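Sugar kinase, pfkB family (Thermotoga maritima, PDB 2AJR) probably phosphorylates a sugar phosphate with ATP, as a possible 1-phosphofructokinase of the pfkB family, and binds magnesium. Local coordinates at residues H267-Y281 / M293-R307. Sequence-based numbering, arbitrary orientation.
Sequences HLLGAGDAYVAGMVY and MAKFGFASALAATRR. With MG (magnesium ion), chain C.
Thr305 O takes a hydrogen bond from His267 ND1 (2.9 Å), lying in the plane of the imidazole, while Arg307 C sits over one face of the ring. This ties the approach to one helix to the C-terminal region of its antiparallel partner, in the ribokinase-like fold of pfkB kinases. Arg307 O binds the magnesium ion at 2.4 Å with Glu309 O; His267 and Ala304 share the site, their carbonyl oxygens turned to the ion. NE2 of His267 is hydrogen-bonded to Glu113 OE2, so both ring nitrogens are engaged.

Helices 271-281 and 293-304 run close, their axes 7.0 Å apart at 143°. Small residues allow this: Ala271 and Ala274 meet Ala304, and Gly278 faces Gly297. A beta carbon on Gly278 would hit Ser300 OG, one on Gly297 the Tyr275 ring and Met279 CG. Ser300 OG turns back to Phe296 O, which Ser300 N reaches from the opposite face.

Tyr275 is the knob in a hole of Ala294, Gly297, Phe298 and Ala301. With CG anti to the backbone N (chi1 -154°), its ring lies over the Gly297-Phe298 peptide, Gly297 C 3.5 Å above the ring centre. Lacking the ring, an alanine here would probably leave a gap over that peptide and beside Ala301 CB. Beyond it, selenomethionines Met279 and Met293 cross at about a right angle, Met279 CE lying 3.7 Å from Ala294 CB.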
loop_
_atom_site.group_PDB
_atom_site.type_symbol
_atom_site.label_atom_id
_atom_site.label_comp_id
_atom_site.label_asym_id
_atom_site.label_seq_id
_atom_site.Cartn_x
_atom_site.Cartn_y
_atom_site.Cartn_z
ATOM N N HIS A 267 9.313 3.563 17.001
ATOM C CA HIS A 267 8.237 2.820 17.659
ATOM C C HIS A 267 7.025 3.709 17.958
ATOM O O HIS A 267 6.154 3.318 18.728
ATOM C CB HIS A 267 8.740 2.212 18.980
ATOM C CG HIS A 267 9.760 1.128 18.819
ATOM N ND1 HIS A 267 10.221 0.387 19.890
ATOM C CD2 HIS A 267 10.395 0.645 17.724
ATOM C CE1 HIS A 267 11.110 -0.491 19.461
ATOM N NE2 HIS A 267 11.226 -0.364 18.149
ATOM N N LEU A 268 6.954 4.877 17.331
ATOM C CA LEU A 268 5.997 5.913 17.709
ATOM C C LEU A 268 4.617 5.811 17.086
ATOM O O LEU A 268 3.714 6.578 17.473
ATOM C CB LEU A 268 6.548 7.290 17.333
ATOM C CG LEU A 268 7.426 8.034 18.323
ATOM C CD1 LEU A 268 7.974 9.255 17.645
ATOM C CD2 LEU A 268 6.634 8.412 19.570
ATOM N N LEU A 269 4.418 4.946 16.099
ATOM C CA LEU A 269 3.123 4.960 15.428
ATOM C C LEU A 269 2.011 4.700 16.433
ATOM O O LEU A 269 1.982 3.646 17.075
ATOM C CB LEU A 269 3.046 3.932 14.318
ATOM C CG LEU A 269 1.712 3.947 13.570
ATOM C CD1 LEU A 269 1.550 5.248 12.762
ATOM C CD2 LEU A 269 1.605 2.725 12.691
ATOM N N GLY A 270 1.107 5.670 16.570
ATOM C CA GLY A 270 -0.105 5.510 17.388
ATOM C C GLY A 270 0.026 5.823 18.871
ATOM O O GLY A 270 -0.946 5.671 19.625
ATOM N N ALA A 271 1.218 6.258 19.286
ATOM C CA ALA A 271 1.499 6.580 20.682
ATOM C C ALA A 271 0.598 7.690 21.219
ATOM O O ALA A 271 0.209 7.675 22.397
ATOM C CB ALA A 271 2.981 6.986 20.846
ATOM N N GLY A 272 0.278 8.649 20.355
ATOM C CA GLY A 272 -0.534 9.808 20.729
ATOM C C GLY A 272 -1.983 9.478 21.040
ATOM O O GLY A 272 -2.642 10.170 21.831
ATOM N N ASP A 273 -2.477 8.417 20.411
ATOM C CA ASP A 273 -3.837 7.930 20.628
ATOM C C ASP A 273 -3.889 7.121 21.917
ATOM O O ASP A 273 -4.879 7.163 22.643
ATOM C CB ASP A 273 -4.271 7.120 19.407
ATOM C CG ASP A 273 -4.041 7.899 18.095
ATOM O OD1 ASP A 273 -4.319 9.126 18.067
ATOM O OD2 ASP A 273 -3.554 7.312 17.113
ATOM N N ALA A 274 -2.813 6.400 22.213
ATOM C CA ALA A 274 -2.656 5.790 23.541
ATOM C C ALA A 274 -2.714 6.872 24.597
ATOM O O ALA A 274 -3.424 6.722 25.560
ATOM C CB ALA A 274 -1.341 5.011 23.655
ATOM N N TYR A 275 -1.978 7.968 24.398
ATOM C CA TYR A 275 -2.014 9.113 25.309
ATOM C C TYR A 275 -3.445 9.536 25.577
ATOM O O TYR A 275 -3.869 9.620 26.726
ATOM C CB TYR A 275 -1.248 10.299 24.724
ATOM C CG TYR A 275 -0.704 11.255 25.765
ATOM C CD1 TYR A 275 -1.548 11.892 26.671
ATOM C CD2 TYR A 275 0.661 11.524 25.840
ATOM C CE1 TYR A 275 -1.049 12.763 27.631
ATOM C CE2 TYR A 275 1.164 12.400 26.788
ATOM C CZ TYR A 275 0.303 13.009 27.682
ATOM O OH TYR A 275 0.791 13.868 28.624
ATOM N N VAL A 276 -4.203 9.798 24.519
ATOM C CA VAL A 276 -5.575 10.269 24.693
ATOM C C VAL A 276 -6.443 9.214 25.381
ATOM O O VAL A 276 -7.226 9.538 26.283
ATOM C CB VAL A 276 -6.189 10.726 23.351
ATOM C CG1 VAL A 276 -7.689 10.983 23.494
ATOM C CG2 VAL A 276 -5.492 11.987 22.901
ATOM N N ALA A 277 -6.283 7.955 24.986
ATOM C CA ALA A 277 -7.061 6.862 25.577
ATOM C C ALA A 277 -6.816 6.742 27.081
ATOM O O ALA A 277 -7.735 6.481 27.856
ATOM C CB ALA A 277 -6.733 5.570 24.905
ATOM N N GLY A 278 -5.563 6.913 27.486
ATOM C CA GLY A 278 -5.212 6.884 28.889
ATOM C C GLY A 278 -5.944 7.973 29.636
ATOM O O GLY A 278 -6.527 7.723 30.683
HETATM N N MSE A 279 -5.927 9.181 29.084
HETATM C CA MSE A 279 -6.631 10.298 29.688
HETATM C C MSE A 279 -8.120 10.024 29.787
HETATM O O MSE A 279 -8.720 10.283 30.827
HETATM C CB MSE A 279 -6.394 11.584 28.903
HETATM C CG MSE A 279 -4.995 12.099 29.037
HETATM SE SE MSE A 279 -4.760 13.897 28.299
HETATM C CE MSE A 279 -4.788 14.957 29.964
ATOM N N VAL A 280 -8.713 9.503 28.718
ATOM C CA VAL A 280 -10.138 9.191 28.750
ATOM C C VAL A 280 -10.413 8.200 29.885
ATOM O O VAL A 280 -11.279 8.445 30.721
ATOM C CB VAL A 280 -10.678 8.656 27.397
ATOM C CG1 VAL A 280 -12.180 8.392 27.496
ATOM C CG2 VAL A 280 -10.407 9.654 26.302
ATOM N N TYR A 281 -9.639 7.119 29.939
ATOM C CA TYR A 281 -9.755 6.116 31.004
ATOM C C TYR A 281 -9.637 6.721 32.406
ATOM O O TYR A 281 -10.392 6.348 33.304
ATOM C CB TYR A 281 -8.693 5.026 30.834
ATOM C CG TYR A 281 -8.646 3.993 31.941
ATOM C CD1 TYR A 281 -9.431 2.851 31.883
ATOM C CD2 TYR A 281 -7.799 4.145 33.040
ATOM C CE1 TYR A 281 -9.397 1.887 32.893
ATOM C CE2 TYR A 281 -7.753 3.175 34.057
ATOM C CZ TYR A 281 -8.558 2.055 33.971
ATOM O OH TYR A 281 -8.536 1.097 34.947
HETATM N N MSE A 293 -4.424 13.021 35.061
HETATM C CA MSE A 293 -4.859 12.553 33.743
HETATM C C MSE A 293 -3.753 12.601 32.720
HETATM O O MSE A 293 -3.519 11.619 32.036
HETATM C CB MSE A 293 -5.973 13.407 33.188
HETATM C CG MSE A 293 -7.348 12.976 33.582
HETATM SE SE MSE A 293 -8.638 14.108 32.668
HETATM C CE MSE A 293 -7.794 14.276 31.007
ATOM N N ALA A 294 -3.093 13.753 32.595
ATOM C CA ALA A 294 -1.984 13.897 31.653
ATOM C C ALA A 294 -0.834 12.932 31.970
ATOM O O ALA A 294 -0.215 12.388 31.059
ATOM C CB ALA A 294 -1.488 15.322 31.631
ATOM N N LYS A 295 -0.567 12.716 33.258
ATOM C CA LYS A 295 0.506 11.808 33.690
ATOM C C LYS A 295 0.213 10.378 33.292
ATOM O O LYS A 295 1.104 9.645 32.863
ATOM C CB LYS A 295 0.712 11.875 35.213
ATOM C CG LYS A 295 1.533 13.096 35.674
ATOM C CD LYS A 295 1.415 13.377 37.174
ATOM C CE LYS A 295 2.148 12.335 38.027
ATOM N NZ LYS A 295 1.988 12.595 39.485
ATOM N N PHE A 296 -1.038 9.976 33.469
ATOM C CA PHE A 296 -1.451 8.641 33.094
ATOM C C PHE A 296 -1.422 8.513 31.569
ATOM O O PHE A 296 -1.029 7.476 31.033
ATOM C CB PHE A 296 -2.846 8.333 33.641
ATOM C CG PHE A 296 -3.259 6.894 33.475
ATOM C CD1 PHE A 296 -2.892 5.945 34.410
ATOM C CD2 PHE A 296 -4.013 6.497 32.390
ATOM C CE1 PHE A 296 -3.267 4.623 34.263
ATOM C CE2 PHE A 296 -4.394 5.183 32.240
ATOM C CZ PHE A 296 -4.016 4.239 33.177
ATOM N N GLY A 297 -1.819 9.577 30.877
ATOM C CA GLY A 297 -1.753 9.612 29.428
ATOM C C GLY A 297 -0.326 9.410 28.969
ATOM O O GLY A 297 -0.069 8.611 28.062
ATOM N N PHE A 298 0.601 10.110 29.624
ATOM C CA PHE A 298 2.017 10.066 29.257
ATOM C C PHE A 298 2.548 8.655 29.458
ATOM O O PHE A 298 3.270 8.147 28.616
ATOM C CB PHE A 298 2.833 11.094 30.072
ATOM C CG PHE A 298 4.196 11.386 29.500
ATOM C CD1 PHE A 298 5.291 10.598 29.834
ATOM C CD2 PHE A 298 4.382 12.439 28.619
ATOM C CE1 PHE A 298 6.544 10.859 29.293
ATOM C CE2 PHE A 298 5.631 12.709 28.077
ATOM C CZ PHE A 298 6.715 11.923 28.418
ATOM N N ALA A 299 2.158 8.020 30.559
ATOM C CA ALA A 299 2.530 6.631 30.832
ATOM C C ALA A 299 2.109 5.708 29.687
ATOM O O ALA A 299 2.896 4.868 29.251
ATOM C CB ALA A 299 1.909 6.165 32.138
ATOM N N SER A 300 0.875 5.861 29.203
ATOM C CA SER A 300 0.380 5.012 28.116
ATOM C C SER A 300 1.196 5.229 26.846
ATOM O O SER A 300 1.625 4.255 26.205
ATOM C CB SER A 300 -1.106 5.272 27.835
ATOM O OG SER A 300 -1.864 5.259 29.042
ATOM N N ALA A 301 1.417 6.508 26.511
ATOM C CA ALA A 301 2.208 6.872 25.353
ATOM C C ALA A 301 3.545 6.156 25.420
ATOM O O ALA A 301 3.963 5.546 24.443
ATOM C CB ALA A 301 2.405 8.386 25.278
ATOM N N LEU A 302 4.205 6.210 26.576
ATOM C CA LEU A 302 5.495 5.560 26.722
ATOM C C LEU A 302 5.342 4.084 26.460
ATOM O O LEU A 302 6.179 3.498 25.778
ATOM C CB LEU A 302 6.118 5.787 28.116
ATOM C CG LEU A 302 6.807 7.148 28.304
ATOM C CD1 LEU A 302 7.292 7.320 29.713
ATOM C CD2 LEU A 302 7.955 7.348 27.309
ATOM N N ALA A 303 4.282 3.490 27.007
ATOM C CA ALA A 303 4.037 2.057 26.866
ATOM C C ALA A 303 3.871 1.713 25.391
ATOM O O ALA A 303 4.418 0.720 24.912
ATOM C CB ALA A 303 2.803 1.645 27.646
ATOM N N ALA A 304 3.155 2.556 24.660
ATOM C CA ALA A 304 2.945 2.328 23.238
ATOM C C ALA A 304 4.260 2.244 22.477
ATOM O O ALA A 304 4.377 1.470 21.528
ATOM C CB ALA A 304 2.059 3.408 22.642
ATOM N N THR A 305 5.259 3.008 22.895
ATOM C CA THR A 305 6.535 2.995 22.194
ATOM C C THR A 305 7.375 1.751 22.476
ATOM O O THR A 305 8.374 1.523 21.817
ATOM C CB THR A 305 7.400 4.196 22.568
ATOM O OG1 THR A 305 8.025 3.943 23.835
ATOM C CG2 THR A 305 6.569 5.461 22.643
ATOM N N ARG A 306 7.017 0.940 23.453
ATOM C CA ARG A 306 7.893 -0.196 23.765
ATOM C C ARG A 306 7.895 -1.273 22.697
ATOM O O ARG A 306 8.697 -2.180 22.789
ATOM C CB ARG A 306 7.572 -0.832 25.124
ATOM C CG ARG A 306 7.712 0.098 26.316
ATOM C CD ARG A 306 8.887 1.036 26.169
ATOM N NE ARG A 306 9.021 1.941 27.303
ATOM C CZ ARG A 306 9.855 2.981 27.335
ATOM N NH1 ARG A 306 10.656 3.247 26.306
ATOM N NH2 ARG A 306 9.897 3.757 28.414
ATOM N N ARG A 307 7.018 -1.186 21.696
ATOM C CA ARG A 307 7.023 -2.141 20.590
ATOM C C ARG A 307 7.081 -1.459 19.242
ATOM O O ARG A 307 6.527 -0.384 19.073
ATOM C CB ARG A 307 5.778 -3.007 20.638
ATOM C CG ARG A 307 5.611 -3.698 21.938
ATOM C CD ARG A 307 4.476 -4.673 21.901
ATOM N NE ARG A 307 4.117 -5.075 23.249
ATOM C CZ ARG A 307 3.275 -6.057 23.549
ATOM N NH1 ARG A 307 2.683 -6.756 22.592
ATOM N NH2 ARG A 307 3.030 -6.344 24.822
HETATM MG MG MG C . 4.700 1.124 18.720
#